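Local coordinates for RNA-binding protein Smaug (Drosophila melanogaster, PDB 1OXJ) that binds RNA, recognising it through a sterile alpha motif (SAM) domain that is followed by a helical PHAT domain, at residues W13-F26 with V45-I59. Sequence-based numbering, arbitrary orientation.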
loop_
_atom_site.group_PDB
_atom_site.type_symbol
_atom_site.label_atom_id
_atom_site.label_comp_id
_atom_site.label_asym_id
_atom_site.label_seq_id
_atom_site.Cartn_x
_atom_site.Cartn_y
_atom_site.Cartn_z
ATOM N N TRP A 13 -8.465 -3.866 -4.371
ATOM C CA TRP A 13 -7.614 -4.665 -3.495
ATOM C C TRP A 13 -8.017 -6.135 -3.588
ATOM O O TRP A 13 -7.175 -7.005 -3.792
ATOM C CB TRP A 13 -7.736 -4.172 -2.044
ATOM C CG TRP A 13 -6.875 -4.939 -1.065
ATOM C CD1 TRP A 13 -5.518 -5.099 -1.116
ATOM C CD2 TRP A 13 -7.313 -5.590 0.136
ATOM N NE1 TRP A 13 -5.082 -5.808 -0.012
ATOM C CE2 TRP A 13 -6.163 -6.120 0.770
ATOM C CE3 TRP A 13 -8.566 -5.775 0.741
ATOM C CZ2 TRP A 13 -6.229 -6.822 1.982
ATOM C CZ3 TRP A 13 -8.630 -6.475 1.946
ATOM C CH2 TRP A 13 -7.465 -6.988 2.551
ATOM N N LEU A 14 -9.307 -6.415 -3.435
ATOM C CA LEU A 14 -9.781 -7.793 -3.516
ATOM C C LEU A 14 -9.430 -8.431 -4.862
ATOM O O LEU A 14 -9.043 -9.602 -4.925
ATOM C CB LEU A 14 -11.290 -7.852 -3.306
ATOM C CG LEU A 14 -11.789 -7.486 -1.908
ATOM C CD1 LEU A 14 -13.318 -7.564 -1.886
ATOM C CD2 LEU A 14 -11.198 -8.442 -0.891
ATOM N N LYS A 15 -9.600 -7.669 -5.937
ATOM C CA LYS A 15 -9.273 -8.162 -7.270
ATOM C C LYS A 15 -7.797 -8.559 -7.335
ATOM O O LYS A 15 -7.424 -9.515 -8.026
ATOM C CB LYS A 15 -9.567 -7.080 -8.320
ATOM C CG LYS A 15 -11.050 -6.902 -8.634
ATOM C CD LYS A 15 -11.295 -5.713 -9.550
ATOM C CE LYS A 15 -12.756 -5.628 -9.980
ATOM N NZ LYS A 15 -13.013 -4.415 -10.816
ATOM N N SER A 16 -6.956 -7.836 -6.597
ATOM C CA SER A 16 -5.524 -8.118 -6.601
ATOM C C SER A 16 -5.166 -9.404 -5.862
ATOM O O SER A 16 -4.088 -9.965 -6.070
ATOM C CB SER A 16 -4.744 -6.938 -5.998
ATOM O OG SER A 16 -4.760 -6.960 -4.581
ATOM N N LEU A 17 -6.074 -9.872 -5.012
ATOM C CA LEU A 17 -5.856 -11.083 -4.223
ATOM C C LEU A 17 -6.686 -12.249 -4.754
ATOM O O LEU A 17 -6.694 -13.333 -4.165
ATOM C CB LEU A 17 -6.264 -10.839 -2.768
ATOM C CG LEU A 17 -5.730 -9.615 -2.017
ATOM C CD1 LEU A 17 -6.431 -9.527 -0.664
ATOM C CD2 LEU A 17 -4.234 -9.716 -1.839
ATOM N N ARG A 18 -7.392 -12.013 -5.856
ATOM C CA ARG A 18 -8.259 -13.015 -6.448
ATOM C C ARG A 18 -9.369 -13.391 -5.471
ATOM O O ARG A 18 -9.727 -14.564 -5.328
ATOM C CB ARG A 18 -7.460 -14.258 -6.858
ATOM C CG ARG A 18 -6.549 -14.020 -8.059
ATOM C CD ARG A 18 -6.178 -15.334 -8.739
ATOM N NE ARG A 18 -7.364 -16.097 -9.130
ATOM C CZ ARG A 18 -8.283 -15.674 -9.996
ATOM N NH1 ARG A 18 -8.164 -14.486 -10.578
ATOM N NH2 ARG A 18 -9.333 -16.437 -10.276
ATOM N N LEU A 19 -9.916 -12.378 -4.806
ATOM C CA LEU A 19 -10.986 -12.579 -3.836
ATOM C C LEU A 19 -12.152 -11.620 -4.057
ATOM O O LEU A 19 -12.969 -11.419 -3.153
ATOM C CB LEU A 19 -10.445 -12.398 -2.410
ATOM C CG LEU A 19 -9.516 -13.493 -1.887
ATOM C CD1 LEU A 19 -8.821 -13.022 -0.610
ATOM C CD2 LEU A 19 -10.333 -14.763 -1.633
ATOM N N HIS A 20 -12.243 -11.038 -5.250
ATOM C CA HIS A 20 -13.315 -10.095 -5.532
ATOM C C HIS A 20 -14.687 -10.757 -5.460
ATOM O O HIS A 20 -15.713 -10.083 -5.447
ATOM C CB HIS A 20 -13.100 -9.422 -6.889
ATOM C CG HIS A 20 -14.001 -8.250 -7.126
ATOM N ND1 HIS A 20 -15.260 -8.375 -7.673
ATOM C CD2 HIS A 20 -13.845 -6.935 -6.841
ATOM C CE1 HIS A 20 -15.839 -7.188 -7.715
ATOM N NE2 HIS A 20 -15.002 -6.297 -7.215
ATOM N N LYS A 21 -14.700 -12.082 -5.405
ATOM C CA LYS A 21 -15.947 -12.827 -5.276
ATOM C C LYS A 21 -16.650 -12.362 -3.993
ATOM O O LYS A 21 -17.877 -12.410 -3.888
ATOM C CB LYS A 21 -15.629 -14.322 -5.178
ATOM C CG LYS A 21 -16.744 -15.195 -4.684
ATOM C CD LYS A 21 -16.214 -16.615 -4.433
ATOM C CE LYS A 21 -17.289 -17.520 -3.860
ATOM N NZ LYS A 21 -16.803 -18.916 -3.646
ATOM N N TYR A 22 -15.862 -11.903 -3.025
ATOM C CA TYR A 22 -16.411 -11.464 -1.745
ATOM C C TYR A 22 -16.606 -9.962 -1.580
ATOM O O TYR A 22 -16.736 -9.480 -0.462
ATOM C CB TYR A 22 -15.541 -11.995 -0.608
ATOM C CG TYR A 22 -15.548 -13.510 -0.543
ATOM C CD1 TYR A 22 -14.503 -14.267 -1.090
ATOM C CD2 TYR A 22 -16.634 -14.181 -0.005
ATOM C CE1 TYR A 22 -14.554 -15.670 -1.096
ATOM C CE2 TYR A 22 -16.702 -15.576 -0.011
ATOM C CZ TYR A 22 -15.664 -16.313 -0.556
ATOM O OH TYR A 22 -15.755 -17.691 -0.555
ATOM N N ILE A 23 -16.651 -9.223 -2.684
ATOM C CA ILE A 23 -16.839 -7.771 -2.603
ATOM C C ILE A 23 -18.067 -7.360 -1.774
ATOM O O ILE A 23 -18.011 -6.402 -0.994
ATOM C CB ILE A 23 -16.965 -7.145 -4.028
ATOM C CG1 ILE A 23 -17.082 -5.622 -3.934
ATOM C CG2 ILE A 23 -18.193 -7.688 -4.729
ATOM C CD1 ILE A 23 -15.841 -4.935 -3.398
ATOM N N GLU A 24 -19.179 -8.077 -1.927
ATOM C CA GLU A 24 -20.400 -7.732 -1.194
ATOM C C GLU A 24 -20.309 -7.836 0.322
ATOM O O GLU A 24 -21.065 -7.179 1.042
ATOM C CB GLU A 24 -21.571 -8.586 -1.678
ATOM C CG GLU A 24 -22.006 -8.286 -3.106
ATOM C CD GLU A 24 -22.368 -6.832 -3.310
ATOM O OE1 GLU A 24 -23.144 -6.288 -2.499
ATOM O OE2 GLU A 24 -21.879 -6.229 -4.289
ATOM N N LEU A 25 -19.388 -8.659 0.810
ATOM C CA LEU A 25 -19.214 -8.827 2.243
ATOM C C LEU A 25 -18.861 -7.503 2.914
ATOM O O LEU A 25 -19.216 -7.283 4.077
ATOM C CB LEU A 25 -18.107 -9.843 2.526
ATOM C CG LEU A 25 -17.620 -9.895 3.975
ATOM C CD1 LEU A 25 -18.791 -10.238 4.890
ATOM C CD2 LEU A 25 -16.518 -10.917 4.104
ATOM N N PHE A 26 -18.180 -6.628 2.174
ATOM C CA PHE A 26 -17.734 -5.328 2.692
ATOM C C PHE A 26 -18.717 -4.160 2.531
ATOM O O PHE A 26 -18.442 -3.048 2.981
ATOM C CB PHE A 26 -16.390 -4.959 2.043
ATOM C CG PHE A 26 -15.305 -5.966 2.295
ATOM C CD1 PHE A 26 -15.271 -7.171 1.583
ATOM C CD2 PHE A 26 -14.351 -5.743 3.286
ATOM C CE1 PHE A 26 -14.306 -8.136 1.859
ATOM C CE2 PHE A 26 -13.374 -6.708 3.576
ATOM C CZ PHE A 26 -13.352 -7.904 2.864
ATOM N N VAL A 45 -19.872 -16.609 8.186
ATOM C CA VAL A 45 -20.785 -15.914 7.286
ATOM C C VAL A 45 -20.771 -16.427 5.846
ATOM O O VAL A 45 -21.110 -15.704 4.917
ATOM C CB VAL A 45 -20.548 -14.380 7.307
ATOM C CG1 VAL A 45 -20.869 -13.829 8.698
ATOM C CG2 VAL A 45 -19.109 -14.062 6.950
ATOM N N GLY A 46 -20.371 -17.681 5.656
ATOM C CA GLY A 46 -20.405 -18.246 4.316
ATOM C C GLY A 46 -19.171 -18.240 3.437
ATOM O O GLY A 46 -19.243 -18.691 2.292
ATOM N N VAL A 47 -18.054 -17.719 3.936
ATOM C CA VAL A 47 -16.812 -17.705 3.167
ATOM C C VAL A 47 -16.168 -19.091 3.287
ATOM O O VAL A 47 -16.126 -19.662 4.372
ATOM C CB VAL A 47 -15.822 -16.648 3.717
ATOM C CG1 VAL A 47 -14.553 -16.634 2.885
ATOM C CG2 VAL A 47 -16.469 -15.269 3.707
ATOM N N THR A 48 -15.677 -19.637 2.179
ATOM C CA THR A 48 -15.049 -20.956 2.211
ATOM C C THR A 48 -13.868 -20.957 3.187
ATOM O O THR A 48 -13.261 -19.923 3.433
ATOM C CB THR A 48 -14.525 -21.362 0.824
ATOM O OG1 THR A 48 -13.359 -20.586 0.510
ATOM C CG2 THR A 48 -15.588 -21.115 -0.237
ATOM N N LYS A 49 -13.539 -22.123 3.736
ATOM C CA LYS A 49 -12.433 -22.226 4.685
ATOM C C LYS A 49 -11.129 -21.756 4.065
ATOM O O LYS A 49 -10.279 -21.188 4.749
ATOM C CB LYS A 49 -12.276 -23.671 5.170
ATOM C CG LYS A 49 -12.305 -24.694 4.053
ATOM C CD LYS A 49 -13.584 -25.533 4.109
ATOM C CE LYS A 49 -14.837 -24.682 3.907
ATOM N NZ LYS A 49 -14.864 -24.074 2.555
ATOM N N GLY A 50 -10.975 -21.992 2.768
ATOM C CA GLY A 50 -9.760 -21.574 2.091
ATOM C C GLY A 50 -9.650 -20.062 2.003
ATOM O O GLY A 50 -8.632 -19.479 2.380
ATOM N N ALA A 51 -10.703 -19.426 1.499
ATOM C CA ALA A 51 -10.719 -17.974 1.365
ATOM C C ALA A 51 -10.753 -17.306 2.740
ATOM O O ALA A 51 -10.231 -16.205 2.910
ATOM C CB ALA A 51 -11.917 -17.541 0.531
ATOM N N SER A 52 -11.358 -17.971 3.721
ATOM C CA SER A 52 -11.419 -17.414 5.072
ATOM C C SER A 52 -9.998 -17.282 5.594
ATOM O O SER A 52 -9.603 -16.236 6.114
ATOM C CB SER A 52 -12.224 -18.324 6.009
ATOM O OG SER A 52 -13.607 -18.311 5.689
ATOM N N HIS A 53 -9.224 -18.353 5.446
ATOM C CA HIS A 53 -7.842 -18.350 5.897
ATOM C C HIS A 53 -7.010 -17.318 5.134
ATOM O O HIS A 53 -6.279 -16.534 5.734
ATOM C CB HIS A 53 -7.222 -19.743 5.724
ATOM C CG HIS A 53 -5.818 -19.840 6.235
ATOM N ND1 HIS A 53 -5.485 -19.573 7.546
ATOM C CD2 HIS A 53 -4.658 -20.146 5.606
ATOM C CE1 HIS A 53 -4.179 -19.709 7.702
ATOM N NE2 HIS A 53 -3.654 -20.056 6.540
ATOM N N LYS A 54 -7.128 -17.311 3.809
ATOM C CA LYS A 54 -6.364 -16.376 2.999
ATOM C C LYS A 54 -6.701 -14.915 3.294
ATOM O O LYS A 54 -5.805 -14.092 3.467
ATOM C CB LYS A 54 -6.583 -16.654 1.515
ATOM C CG LYS A 54 -5.717 -15.799 0.612
ATOM C CD LYS A 54 -6.050 -16.066 -0.845
ATOM C CE LYS A 54 -5.124 -15.306 -1.774
ATOM N NZ LYS A 54 -5.469 -15.561 -3.200
ATOM N N LEU A 55 -7.988 -14.593 3.352
ATOM C CA LEU A 55 -8.390 -13.219 3.628
ATOM C C LEU A 55 -7.971 -12.818 5.039
ATOM O O LEU A 55 -7.539 -11.690 5.270
ATOM C CB LEU A 55 -9.905 -13.057 3.449
ATOM C CG LEU A 55 -10.467 -11.640 3.611
ATOM C CD1 LEU A 55 -9.682 -10.655 2.757
ATOM C CD2 LEU A 55 -11.935 -11.639 3.207
ATOM N N ALA A 56 -8.074 -13.746 5.984
ATOM C CA ALA A 56 -7.681 -13.441 7.352
ATOM C C ALA A 56 -6.191 -13.112 7.373
ATOM O O ALA A 56 -5.759 -12.206 8.080
ATOM C CB ALA A 56 -7.979 -14.628 8.269
ATOM N N LEU A 57 -5.412 -13.854 6.593
ATOM C CA LEU A 57 -3.971 -13.624 6.510
ATOM C C LEU A 57 -3.685 -12.254 5.909
ATOM O O LEU A 57 -2.792 -11.540 6.364
ATOM C CB LEU A 57 -3.301 -14.692 5.644
ATOM C CG LEU A 57 -3.217 -16.109 6.207
ATOM C CD1 LEU A 57 -2.491 -17.001 5.205
ATOM C CD2 LEU A 57 -2.482 -16.088 7.544
ATOM N N CYS A 58 -4.445 -11.895 4.879
ATOM C CA CYS A 58 -4.264 -10.605 4.222
ATOM C C CYS A 58 -4.611 -9.464 5.168
ATOM O O CYS A 58 -3.931 -8.440 5.183
ATOM C CB CYS A 58 -5.126 -10.526 2.956
ATOM S SG CYS A 58 -4.589 -11.639 1.641
ATOM N N ILE A 59 -5.671 -9.644 5.956
ATOM C CA ILE A 59 -6.086 -8.626 6.919
ATOM C C ILE A 59 -4.988 -8.481 7.975
ATOM O O ILE A 59 -4.671 -7.374 8.423
ATOM C CB ILE A 59 -7.428 -9.025 7.594
ATOM C CG1 ILE A 59 -8.559 -9.008 6.560
ATOM C CG2 ILE A 59 -7.745 -8.089 8.751
ATOM C CD1 ILE A 59 -8.993 -7.615 6.112
HETATM O O HOH W 1 -8.000 -16.524 -3.851
HETATM O O HOH W 2 -14.352 -19.146 -2.456
HETATM O O HOH W 3 -18.110 -18.551 -0.070
#
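With CG anti to the backbone N (chi1 -175°) and the chain extended beyond it, the Lys54 side chain runs out straight to the backbone of Leu17, while Tyr22, its CG anti to the carbonyl carbon (chi1 -64°), lays its ring against Val47. Lys54 NZ donates to Leu17 O over 2.7 Å, tilted 24° from the carbonyl plane. A water accepts from the same ammonium and donates to Arg18 O, so the lysine holds two successive carbonyls, Leu17 O directly and Arg18 O through the water, at the Schellman turn that ends helix 10-16. On the way, Lys54 CD passes Leu19 CD1.

The Tyr22 ring takes Val47 CG1 over one face in a CH-pi contact, 4.0 Å from the ring centroid, and Ala51 CB meets its CE1 at 3.6 Å. Its hydroxyl receives a weak though straight bond, Thr48 N to Tyr22 OH at 3.4 Å. One water joins that OH to Gly46 O, and another links it to Lys21 NZ. Thr48 in turn N-caps helix 49-77, its OG1 accepting from Ala51 N.

This is the SAM-domain bundle, in which helix 49-77, the long last helix of the SAM fold, packs against helix 10-16 and the turns that follow it. Leu19 CD2 sits 3.9 Å from Ala51 CB. Deeper in, Leu55 reaches the edge of the Phe26 ring, CD2 to CZ 4.0 Å, and Ile59 CD1 abuts the rim of the Trp13 indole near its plane. Leu17 CD1 lies over one indole face and also touches Cys58 SG at 3.6 Å; Trp13 further contacts Thr96 and Pro97 of a later loop.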